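Local coordinates for tail fiber protein (PDB 5W5P), which is a phage tailspike that probably recognises and degrades the capsular polysaccharide of its Acinetobacter baumannii host, at residues T464-G468 with G469-V473; L484-Q487 with S488-A491; Q501-T504 with A505-V509; V551-V555 with N556-L560. One frame throughout, in Å; residues are numbered along the deposited sequence.

All four contacts are local turns in the C-terminal, mainly antiparallel part of the chain, beyond the parallel strands that form its long body. They follow one another in sequence. Contact 1 is the hairpin of strands 466-467 and 470-477; contact 2 lies in the loop before strand 492-503; contact 3 is the turn from that strand into strand 509-523; contact 4 is the hairpin 551-553 with 558-559. Contacts 3 and 4 touch, their centres about 14 Å apart, and both meet the third subunit. Contact 1 lies about 16 Å from contact 3 between centres, whereas contact 2 is about 40 Å from contact 3. Contacts 2, 3 and 4 thus take part in trimer packing, while no other subunit touches contact 1.

Contact 1 of 4, residues T464-G468 with G469-V473; sequences TNLVG and GVHTV
The imidazole of His471 has the backbone O of Asn465 over one face, 3.3 Å above the ring plane and displaced toward its rim, while CD1 of Leu466 approaches the ring obliquely, 3.9 Å from CD2. In the ring plane, ND1 of His471 donates to O of Thr472 at 3.0 Å; together with the NE2 bond to Ser462, this fixes the rotation of the ring. Tyr585 packs edge-to-face with the imidazole, so histidine suits a place that asks for two polar ring atoms and an aromatic surface. With CG anti to the backbone N (chi1 175°), Leu466 lays CB and CD1 against the CD2 side of the imidazole, the two side chains crossing at about a right angle. Farther from the turn, CB of Thr472 meets CB of Asn465 at 3.6 Å, both beside Phe460. The backbones are joined by Thr472 N to Asn465 O (2.9 Å) and by a reciprocal pair, Val467 N to Val470 O (3.0 Å) and Val470 N to Val467 O (2.9 Å). Gly468 and Gly469 occupy the corner, where both have positive phi, a conformation that glycine accepts readily. This is a two-residue beta hairpin closed by a type I' turn, and strand 577-582 continues the sheet beside its second strand.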
loop_
_atom_site.group_PDB
_atom_site.type_symbol
_atom_site.label_atom_id
_atom_site.label_comp_id
_atom_site.label_asym_id
_atom_site.label_seq_id
_atom_site.Cartn_x
_atom_site.Cartn_y
_atom_site.Cartn_z
ATOM N N THR A 464 35.236 37.240 -21.848
ATOM C CA THR A 464 35.072 36.215 -22.872
ATOM C C THR A 464 33.848 36.412 -23.750
ATOM O O THR A 464 33.867 36.003 -24.910
ATOM C CB THR A 464 34.966 34.827 -22.224
ATOM O OG1 THR A 464 35.929 34.707 -21.174
ATOM C CG2 THR A 464 35.195 33.726 -23.249
ATOM N N ASN A 465 32.780 37.005 -23.223
ATOM C CA ASN A 465 31.491 37.043 -23.899
ATOM C C ASN A 465 30.972 38.469 -24.033
ATOM O O ASN A 465 29.766 38.716 -23.982
ATOM C CB ASN A 465 30.465 36.172 -23.172
ATOM C CG ASN A 465 30.990 34.783 -22.853
ATOM O OD1 ASN A 465 31.706 34.590 -21.872
ATOM N ND2 ASN A 465 30.622 33.805 -23.673
ATOM N N LEU A 466 31.875 39.431 -24.204
ATOM C CA LEU A 466 31.488 40.827 -24.399
ATOM C C LEU A 466 32.313 41.394 -25.544
ATOM O O LEU A 466 33.527 41.573 -25.409
ATOM C CB LEU A 466 31.688 41.647 -23.126
ATOM C CG LEU A 466 31.432 43.146 -23.256
ATOM C CD1 LEU A 466 30.004 43.403 -23.716
ATOM C CD2 LEU A 466 31.716 43.848 -21.940
ATOM N N VAL A 467 31.655 41.668 -26.669
ATOM C CA VAL A 467 32.286 42.252 -27.846
ATOM C C VAL A 467 31.399 43.392 -28.328
ATOM O O VAL A 467 30.238 43.165 -28.693
ATOM C CB VAL A 467 32.494 41.219 -28.967
ATOM C CG1 VAL A 467 33.115 41.882 -30.194
ATOM C CG2 VAL A 467 33.354 40.059 -28.480
ATOM N N GLY A 468 31.942 44.609 -28.327
ATOM C CA GLY A 468 31.242 45.781 -28.824
ATOM C C GLY A 468 29.848 45.996 -28.267
ATOM O O GLY A 468 28.906 46.249 -29.025
ATOM N N GLY A 469 29.698 45.897 -26.946
ATOM C CA GLY A 469 28.410 46.071 -26.313
ATOM C C GLY A 469 27.464 44.897 -26.432
ATOM O O GLY A 469 26.378 44.938 -25.842
ATOM N N VAL A 470 27.829 43.857 -27.177
ATOM C CA VAL A 470 27.022 42.651 -27.312
ATOM C C VAL A 470 27.534 41.623 -26.312
ATOM O O VAL A 470 28.699 41.208 -26.376
ATOM C CB VAL A 470 27.066 42.100 -28.744
ATOM C CG1 VAL A 470 26.209 40.850 -28.852
ATOM C CG2 VAL A 470 26.593 43.158 -29.728
ATOM N N HIS A 471 26.664 41.209 -25.392
ATOM C CA HIS A 471 27.015 40.308 -24.301
ATOM C C HIS A 471 26.253 38.997 -24.464
ATOM O O HIS A 471 25.022 38.999 -24.565
ATOM C CB HIS A 471 26.699 40.947 -22.947
ATOM C CG HIS A 471 27.563 40.450 -21.832
ATOM N ND1 HIS A 471 27.632 39.118 -21.482
ATOM C CD2 HIS A 471 28.397 41.104 -20.989
ATOM C CE1 HIS A 471 28.475 38.973 -20.474
ATOM N NE2 HIS A 471 28.952 40.164 -20.156
ATOM N N THR A 472 26.985 37.886 -24.502
ATOM C CA THR A 472 26.350 36.577 -24.552
ATOM C C THR A 472 25.663 36.309 -23.219
ATOM O O THR A 472 26.264 36.487 -22.155
ATOM C CB THR A 472 27.386 35.492 -24.845
ATOM O OG1 THR A 472 28.205 35.881 -25.954
ATOM C CG2 THR A 472 26.710 34.168 -25.159
ATOM N N VAL A 473 24.400 35.895 -23.267
ATOM C CA VAL A 473 23.606 35.764 -22.051
ATOM C C VAL A 473 23.137 34.342 -21.797
ATOM O O VAL A 473 22.688 34.047 -20.678
ATOM C CB VAL A 473 22.397 36.724 -22.066
ATOM C CG1 VAL A 473 22.878 38.138 -21.821
ATOM C CG2 VAL A 473 21.603 36.596 -23.368
#

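Contact 2 of 4, residues L484-Q487 with S488-A491; sequences LASQ and SSRA
Arg490 reaches back along the turn with its chain extended from CG to NE, so that its guanidinium meets the carbonyl of Leu484 side-on. Both NE (3.3 Å) and NH2 (3.0 Å) donate to the single O of Leu484, which lies near the guanidinium plane; the two nitrogens come from the same face of the carbonyl plane. Over one guanidinium face sit O of Ser486 and CA of Gln487, both toward the rim. The Gln487 side chain crosses that of Arg490 obliquely, its CG 3.5 Å from NH1 and its amide plane 75° from the guanidinium. The amide itself is bound by Gly526 and Ile527, a use of glutamine's donor and acceptor together. Elsewhere in the turn, CD1 of Leu484 rests 3.5 Å from O of Ser489. Short hydroxymethyl groups let CB of Ser486 meet OG of Ser489, and the Ser489 hydroxyl shares a water with N of Ser486. The backbone is drawn round by Arg490 N to Gln487 O (3.2 Å). Because one carbonyl receives two N-H groups of a probably charged guanidinium, the arginine most likely polarises it and ties the start of this irregular turn to its end.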
loop_
_atom_site.group_PDB
_atom_site.type_symbol
_atom_site.label_atom_id
_atom_site.label_comp_id
_atom_site.label_asym_id
_atom_site.label_seq_id
_atom_site.Cartn_x
_atom_site.Cartn_y
_atom_site.Cartn_z
ATOM N N LEU A 484 18.537 11.912 -31.881
ATOM C CA LEU A 484 17.323 11.114 -32.000
ATOM C C LEU A 484 17.277 10.398 -33.346
ATOM O O LEU A 484 17.738 10.916 -34.368
ATOM C CB LEU A 484 16.084 11.995 -31.837
ATOM C CG LEU A 484 16.001 12.760 -30.517
ATOM C CD1 LEU A 484 14.730 13.595 -30.457
ATOM C CD2 LEU A 484 16.074 11.799 -29.346
ATOM N N ALA A 485 16.709 9.192 -33.340
ATOM C CA ALA A 485 16.725 8.365 -34.543
ATOM C C ALA A 485 15.745 8.884 -35.589
ATOM O O ALA A 485 16.084 8.982 -36.773
ATOM C CB ALA A 485 16.414 6.912 -34.185
ATOM N N SER A 486 14.531 9.230 -35.172
ATOM C CA SER A 486 13.471 9.603 -36.100
ATOM C C SER A 486 13.469 11.102 -36.362
ATOM O O SER A 486 13.648 11.909 -35.443
ATOM C CB SER A 486 12.105 9.173 -35.559
ATOM O OG SER A 486 11.815 7.842 -35.948
ATOM N N GLN A 487 13.252 11.468 -37.629
ATOM C CA GLN A 487 13.164 12.882 -37.982
ATOM C C GLN A 487 11.979 13.551 -37.300
ATOM O O GLN A 487 12.088 14.691 -36.833
ATOM C CB GLN A 487 13.068 13.044 -39.501
ATOM C CG GLN A 487 14.401 12.930 -40.228
ATOM C CD GLN A 487 14.251 13.011 -41.735
ATOM O OE1 GLN A 487 13.152 12.847 -42.269
ATOM N NE2 GLN A 487 15.357 13.250 -42.430
ATOM N N SER A 488 10.843 12.854 -37.215
ATOM C CA SER A 488 9.632 13.457 -36.672
ATOM C C SER A 488 9.717 13.739 -35.176
ATOM O O SER A 488 8.892 14.501 -34.662
ATOM C CB SER A 488 8.428 12.560 -36.963
ATOM O OG SER A 488 8.678 11.226 -36.558
ATOM N N SER A 489 10.689 13.163 -34.469
ATOM C CA SER A 489 10.831 13.393 -33.038
ATOM C C SER A 489 11.653 14.628 -32.695
ATOM O O SER A 489 11.676 15.025 -31.526
ATOM C CB SER A 489 11.477 12.179 -32.359
ATOM O OG SER A 489 11.027 10.970 -32.931
ATOM N N ARG A 490 12.322 15.243 -33.673
ATOM C CA ARG A 490 13.336 16.243 -33.351
ATOM C C ARG A 490 12.735 17.618 -33.084
ATOM O O ARG A 490 13.061 18.254 -32.077
ATOM C CB ARG A 490 14.363 16.317 -34.479
ATOM C CG ARG A 490 14.998 14.978 -34.807
ATOM C CD ARG A 490 16.386 15.141 -35.391
ATOM N NE ARG A 490 17.002 13.849 -35.675
ATOM C CZ ARG A 490 17.207 13.373 -36.901
ATOM N NH1 ARG A 490 16.846 14.085 -37.962
ATOM N NH2 ARG A 490 17.772 12.185 -37.066
ATOM N N ALA A 491 11.861 18.089 -33.971
ATOM C CA ALA A 491 11.389 19.468 -33.914
ATOM C C ALA A 491 10.633 19.749 -32.619
ATOM O O ALA A 491 9.994 18.867 -32.037
ATOM C CB ALA A 491 10.492 19.775 -35.115
HETATM O O HOH W 1 13.430 8.916 -32.478
HETATM O O HOH W 2 11.265 17.104 -36.650
#

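Contact 3 of 4, residues Q501-T504 with A505-V509; sequences QMKT and ASNVV
Thr504 and Val508 meet in the compact part of the turn, where backbone and side chain of the threonine are both engaged. Thr504 N donates to O of Val508 at 3.0 Å, and N of Val508 returns a bond to Thr504 OG1 at 3.2 Å. With chi1 at 64° the hydroxyl stands between backbone N and carbonyl carbon, directed at that N-H; threonine suits the place because its hydroxyl accepts from the very residue to which its backbone N donates. Next to it, Lys503 and Val509 form an antiparallel non-hydrogen-bonded pair. Both CG and CE of the extended lysine pass 4.0 Å from CG2 of Val509, so its aliphatic length packs like a hydrocarbon before NZ reaches Ser612 of the third subunit. The arrangement is a beta hairpin connection between strands 492-503 and 509-523 of an antiparallel sheet, with a type I turn from Thr504 to Asn507 marked by Asn507 N to Thr504 O (3.2 Å). Asn507, the last residue of the turn, has positive phi, which asparagine tolerates better than most residues; its OD1 lies 3.6 Å from CD of Lys503 and is bound by Lys598. Packing is looser at the exposed corner made by Ala505 and Ser506, both small. There the hydroxyls of Thr504 and Ser506, OG1 and OG, share only a weak hydrogen bond at 3.4 Å.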
loop_
_atom_site.group_PDB
_atom_site.type_symbol
_atom_site.label_atom_id
_atom_site.label_comp_id
_atom_site.label_asym_id
_atom_site.label_seq_id
_atom_site.Cartn_x
_atom_site.Cartn_y
_atom_site.Cartn_z
ATOM N N GLN A 501 22.010 37.907 -13.555
ATOM C CA GLN A 501 22.546 38.627 -12.408
ATOM C C GLN A 501 23.946 39.104 -12.771
ATOM O O GLN A 501 24.854 38.287 -12.964
ATOM C CB GLN A 501 22.557 37.739 -11.165
ATOM C CG GLN A 501 21.165 37.453 -10.619
ATOM C CD GLN A 501 21.166 36.449 -9.472
ATOM O OE1 GLN A 501 21.626 35.316 -9.621
ATOM N NE2 GLN A 501 20.647 36.867 -8.323
HETATM N N MSE A 502 24.118 40.417 -12.883
HETATM C CA MSE A 502 25.432 40.979 -13.179
HETATM C C MSE A 502 26.232 41.080 -11.890
HETATM O O MSE A 502 25.800 41.713 -10.924
HETATM C CB MSE A 502 25.320 42.350 -13.855
HETATM C CG MSE A 502 24.013 42.590 -14.596
HETATM SE SE MSE A 502 23.636 41.295 -16.014
HETATM C CE MSE A 502 21.782 41.795 -16.340
ATOM N N LYS A 503 27.401 40.446 -11.881
ATOM C CA LYS A 503 28.201 40.321 -10.676
ATOM C C LYS A 503 29.626 40.782 -10.940
ATOM O O LYS A 503 30.106 40.778 -12.077
ATOM C CB LYS A 503 28.213 38.877 -10.156
ATOM C CG LYS A 503 26.835 38.281 -9.931
ATOM C CD LYS A 503 26.945 36.856 -9.417
ATOM C CE LYS A 503 25.583 36.233 -9.204
ATOM N NZ LYS A 503 25.718 34.889 -8.589
ATOM N N THR A 504 30.294 41.186 -9.863
ATOM C CA THR A 504 31.711 41.513 -9.901
ATOM C C THR A 504 32.521 40.220 -9.862
ATOM O O THR A 504 31.979 39.114 -9.942
ATOM C CB THR A 504 32.077 42.434 -8.741
ATOM O OG1 THR A 504 31.872 41.739 -7.506
ATOM C CG2 THR A 504 31.220 43.689 -8.760
ATOM N N ALA A 505 33.840 40.346 -9.724
ATOM C CA ALA A 505 34.679 39.159 -9.599
ATOM C C ALA A 505 34.360 38.379 -8.330
ATOM O O ALA A 505 34.397 37.143 -8.342
ATOM C CB ALA A 505 36.155 39.552 -9.630
ATOM N N SER A 506 34.029 39.074 -7.238
ATOM C CA SER A 506 33.691 38.445 -5.967
ATOM C C SER A 506 32.199 38.147 -5.831
ATOM O O SER A 506 31.725 37.911 -4.714
ATOM C CB SER A 506 34.158 39.322 -4.801
ATOM O OG SER A 506 33.534 40.593 -4.830
ATOM N N ASN A 507 31.455 38.174 -6.938
ATOM C CA ASN A 507 30.044 37.782 -6.973
ATOM C C ASN A 507 29.165 38.722 -6.150
ATOM O O ASN A 507 28.264 38.297 -5.426
ATOM C CB ASN A 507 29.867 36.331 -6.530
ATOM C CG ASN A 507 30.500 35.364 -7.493
ATOM O OD1 ASN A 507 29.961 35.105 -8.567
ATOM N ND2 ASN A 507 31.653 34.821 -7.119
ATOM N N VAL A 508 29.425 40.016 -6.278
ATOM C CA VAL A 508 28.558 41.057 -5.741
ATOM C C VAL A 508 27.604 41.473 -6.854
ATOM O O VAL A 508 28.043 41.877 -7.938
ATOM C CB VAL A 508 29.376 42.251 -5.223
ATOM C CG1 VAL A 508 28.464 43.403 -4.841
ATOM C CG2 VAL A 508 30.238 41.823 -4.046
ATOM N N VAL A 509 26.303 41.362 -6.602
ATOM C CA VAL A 509 25.303 41.643 -7.628
ATOM C C VAL A 509 25.137 43.152 -7.768
ATOM O O VAL A 509 24.695 43.829 -6.832
ATOM C CB VAL A 509 23.967 40.966 -7.298
ATOM C CG1 VAL A 509 22.895 41.392 -8.293
ATOM C CG2 VAL A 509 24.131 39.451 -7.295
#

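Contact 4 of 4, residues V551-V555 with N556-L560; sequences VIDTV and NNVSL
The two strands run antiparallel with a register slip between Val551 and Asp553, and O of Val558 takes both Ile552 N (2.8 Å, in the carbonyl plane) and Asp553 N (3.3 Å). Val558 N donates to O of Asp553 at 3.2 Å, and the same oxygen accepts a weak bond from Asn557 N. Beside this backbone, Ile552 spreads its branches: CG2 meets CD2 of Leu560 at 3.7 Å, the side chains crossing at about a right angle, and CD1 touches CG1 of Val558 at 4.0 Å. Its chi1 of 58° sets CG1 between backbone N and carbonyl carbon, 3.2 Å from O of Val558. A beta-branched residue thus covers two apolar neighbours, and Ile527 of the third subunit packs on it too. Asp553 has CG anti to its backbone N (chi1 -180°), which turns the carboxylate back over the turn. OD1 accepts from N of Val555 at 3.2 Å, approached from above the carboxylate plane, and weakly from N of Asn556; a short acidic side chain is well suited to receive these amides. Asn557 takes positive phi, which asparagine adopts more readily than most non-glycine residues. The whole is a short beta hairpin combining a classic bulge at Ile552 and Asp553, an Asx turn, and a G1 bulge at Asn557 and Val558.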
loop_
_atom_site.group_PDB
_atom_site.type_symbol
_atom_site.label_atom_id
_atom_site.label_comp_id
_atom_site.label_asym_id
_atom_site.label_seq_id
_atom_site.Cartn_x
_atom_site.Cartn_y
_atom_site.Cartn_z
ATOM N N VAL A 551 18.629 50.759 -3.678
ATOM C CA VAL A 551 19.786 50.801 -2.788
ATOM C C VAL A 551 20.139 49.387 -2.345
ATOM O O VAL A 551 19.298 48.662 -1.801
ATOM C CB VAL A 551 19.511 51.700 -1.575
ATOM C CG1 VAL A 551 20.771 51.855 -0.736
ATOM C CG2 VAL A 551 18.986 53.050 -2.022
ATOM N N ILE A 552 21.391 48.993 -2.569
ATOM C CA ILE A 552 21.901 47.712 -2.089
ATOM C C ILE A 552 22.971 47.869 -1.023
ATOM O O ILE A 552 23.337 46.868 -0.386
ATOM C CB ILE A 552 22.439 46.849 -3.250
ATOM C CG1 ILE A 552 23.551 47.591 -3.996
ATOM C CG2 ILE A 552 21.311 46.470 -4.200
ATOM C CD1 ILE A 552 24.087 46.839 -5.193
ATOM N N ASP A 553 23.484 49.083 -0.805
ATOM C CA ASP A 553 24.527 49.346 0.191
ATOM C C ASP A 553 24.263 50.745 0.756
ATOM O O ASP A 553 24.738 51.745 0.215
ATOM C CB ASP A 553 25.919 49.236 -0.416
ATOM C CG ASP A 553 27.030 49.503 0.593
ATOM O OD1 ASP A 553 26.746 49.687 1.792
ATOM O OD2 ASP A 553 28.205 49.526 0.179
ATOM N N THR A 554 23.512 50.793 1.858
ATOM C CA THR A 554 23.120 52.059 2.464
ATOM C C THR A 554 24.280 52.795 3.122
ATOM O O THR A 554 24.125 53.973 3.466
ATOM C CB THR A 554 22.024 51.820 3.498
ATOM O OG1 THR A 554 22.570 51.091 4.604
ATOM C CG2 THR A 554 20.890 51.014 2.885
ATOM N N VAL A 555 25.425 52.140 3.312
ATOM C CA VAL A 555 26.571 52.806 3.919
ATOM C C VAL A 555 27.370 53.562 2.864
ATOM O O VAL A 555 27.720 54.734 3.047
ATOM C CB VAL A 555 27.445 51.783 4.669
ATOM C CG1 VAL A 555 28.836 52.347 4.924
ATOM C CG2 VAL A 555 26.776 51.369 5.975
ATOM N N ASN A 556 27.661 52.910 1.741
ATOM C CA ASN A 556 28.436 53.509 0.666
ATOM C C ASN A 556 27.566 54.081 -0.445
ATOM O O ASN A 556 28.104 54.641 -1.407
ATOM C CB ASN A 556 29.413 52.480 0.088
ATOM C CG ASN A 556 30.373 51.936 1.134
ATOM O OD1 ASN A 556 30.436 50.728 1.370
ATOM N ND2 ASN A 556 31.125 52.829 1.766
ATOM N N ASN A 557 26.239 53.951 -0.336
ATOM C CA ASN A 557 25.277 54.506 -1.290
ATOM C C ASN A 557 25.505 53.937 -2.695
ATOM O O ASN A 557 25.849 54.642 -3.644
ATOM C CB ASN A 557 25.331 56.041 -1.298
ATOM C CG ASN A 557 24.995 56.642 0.052
ATOM O OD1 ASN A 557 23.872 56.506 0.541
ATOM N ND2 ASN A 557 25.966 57.311 0.666
ATOM N N VAL A 558 25.286 52.629 -2.800
ATOM C CA VAL A 558 25.424 51.900 -4.055
ATOM C C VAL A 558 24.056 51.347 -4.431
ATOM O O VAL A 558 23.359 50.774 -3.585
ATOM C CB VAL A 558 26.470 50.775 -3.944
ATOM C CG1 VAL A 558 26.586 50.012 -5.249
ATOM C CG2 VAL A 558 27.822 51.349 -3.544
ATOM N N SER A 559 23.669 51.528 -5.692
ATOM C CA SER A 559 22.388 51.054 -6.191
ATOM C C SER A 559 22.593 50.108 -7.369
ATOM O O SER A 559 23.658 50.079 -7.995
ATOM C CB SER A 559 21.487 52.223 -6.613
ATOM O OG SER A 559 20.846 52.808 -5.494
ATOM N N LEU A 560 21.558 49.322 -7.659
ATOM C CA LEU A 560 21.586 48.464 -8.836
ATOM C C LEU A 560 21.663 49.316 -10.100
ATOM O O LEU A 560 20.954 50.317 -10.234
ATOM C CB LEU A 560 20.349 47.569 -8.878
ATOM C CG LEU A 560 20.172 46.546 -7.758
ATOM C CD1 LEU A 560 18.818 45.873 -7.891
ATOM C CD2 LEU A 560 21.290 45.514 -7.774
#